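Local coordinates for protein GTN Reductase (Agrobacterium tumefaciens, PDB 5N6G) that binds flavin mononucleotide and, as an Old Yellow Enzyme-type ene-reductase, probably uses nicotinamide-derived reducing equivalents to reduce activated carbon-carbon double bonds, at residues A[147-150]-A[151-154]. Sequence-based numbering, arbitrary orientation.
Sequences ALTI and DDIG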
loop_
_atom_site.group_PDB
_atom_site.type_symbol
_atom_site.label_atom_id
_atom_site.label_comp_id
_atom_site.label_asym_id
_atom_site.label_seq_id
_atom_site.Cartn_x
_atom_site.Cartn_y
_atom_site.Cartn_z
ATOM N N ALA A 147 -3.010 2.711 -23.335
ATOM C CA ALA A 147 -1.913 1.782 -23.099
ATOM C C ALA A 147 -0.582 2.532 -23.100
ATOM O O ALA A 147 -0.336 3.388 -23.959
ATOM C CB ALA A 147 -1.894 0.690 -24.159
ATOM N N LEU A 148 0.273 2.184 -22.146
ATOM C CA LEU A 148 1.565 2.837 -21.975
ATOM C C LEU A 148 2.537 2.463 -23.082
ATOM O O LEU A 148 2.649 1.293 -23.454
ATOM C CB LEU A 148 2.176 2.432 -20.638
ATOM C CG LEU A 148 1.472 3.035 -19.444
ATOM C CD1 LEU A 148 1.755 2.217 -18.201
ATOM C CD2 LEU A 148 1.966 4.482 -19.313
ATOM N N THR A 149 3.278 3.450 -23.579
ATOM C CA THR A 149 4.422 3.170 -24.426
ATOM C C THR A 149 5.653 2.876 -23.563
ATOM O O THR A 149 5.690 3.163 -22.367
ATOM C CB THR A 149 4.760 4.348 -25.336
ATOM O OG1 THR A 149 5.250 5.421 -24.526
ATOM C CG2 THR A 149 3.557 4.807 -26.163
ATOM N N ILE A 150 6.688 2.321 -24.201
ATOM C CA ILE A 150 7.962 2.121 -23.509
ATOM C C ILE A 150 8.482 3.429 -22.939
ATOM O O ILE A 150 8.972 3.474 -21.804
ATOM C CB ILE A 150 8.997 1.486 -24.460
ATOM C CG1 ILE A 150 8.472 0.170 -25.036
ATOM C CG2 ILE A 150 10.310 1.258 -23.726
ATOM C CD1 ILE A 150 8.200 -0.888 -24.002
ATOM N N ASP A 151 8.422 4.513 -23.717
ATOM C CA ASP A 151 8.859 5.799 -23.186
ATOM C C ASP A 151 8.015 6.221 -21.988
ATOM O O ASP A 151 8.544 6.755 -21.001
ATOM C CB ASP A 151 8.808 6.869 -24.283
ATOM C CG ASP A 151 9.918 6.698 -25.321
ATOM O OD1 ASP A 151 10.957 6.084 -24.993
ATOM O OD2 ASP A 151 9.749 7.179 -26.462
ATOM N N ASP A 152 6.695 6.000 -22.052
ATOM C CA ASP A 152 5.844 6.327 -20.907
ATOM C C ASP A 152 6.283 5.571 -19.663
ATOM O O ASP A 152 6.236 6.104 -18.541
ATOM C CB ASP A 152 4.388 5.965 -21.180
ATOM C CG ASP A 152 3.759 6.766 -22.282
ATOM O OD1 ASP A 152 4.215 7.900 -22.546
ATOM O OD2 ASP A 152 2.776 6.238 -22.863
ATOM N N ILE A 153 6.618 4.291 -19.826
ATOM C CA ILE A 153 7.066 3.487 -18.693
ATOM C C ILE A 153 8.325 4.086 -18.084
ATOM O O ILE A 153 8.469 4.143 -16.855
ATOM C CB ILE A 153 7.257 2.020 -19.132
ATOM C CG1 ILE A 153 5.897 1.391 -19.462
ATOM C CG2 ILE A 153 8.021 1.231 -18.081
ATOM C CD1 ILE A 153 5.988 0.040 -20.157
ATOM N N GLY A 154 9.261 4.540 -18.930
ATOM C CA GLY A 154 10.460 5.189 -18.408
ATOM C C GLY A 154 10.150 6.422 -17.584
ATOM O O GLY A 154 10.792 6.677 -16.560
#
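A capping box formed by Thr-149 and Asp-152 starts the helix 150-169. Thr-149, the N-cap, stands just ahead of the first turn, and its OG1 accepts a hydrogen bond of 2.9 Å from Asp-152 N, one of the first-turn amides, which have no i-4 carbonyl within the helix to pair with. A short hydroxyl side chain suits this place: a chi1 of 68° tucks OG1 in between its own backbone N and C, facing the first-turn amides. The return bond runs from Thr-149 N to Asp-152 OD2, 2.9 Å long and nearly straight at 174°, although the donor meets the carboxylate from above its plane. Aspartate fits here because its carboxylate can reach back one turn; its negative charge should also interact favourably with the helix N-terminus, and OD2 makes a salt bridge with Arg-146. Regular helical bonding follows, with Ile-153 N donating to Thr-149 O (2.9 Å) and Gly-154 N to Ile-150 O (3.1 Å). Beside these polar bonds, Leu-148 lays CD2 against Asp-152 CB at 3.4 Å, while its CB packs on Ile-153 CG1 at 4.0 Å. Both buried aliphatic side chains also touch Phe-188 of helix 184-189, joining the loop after strand 146-147 and the first turn of helix 150-169, which precedes barrel strand 174-178, to that neighbouring helix.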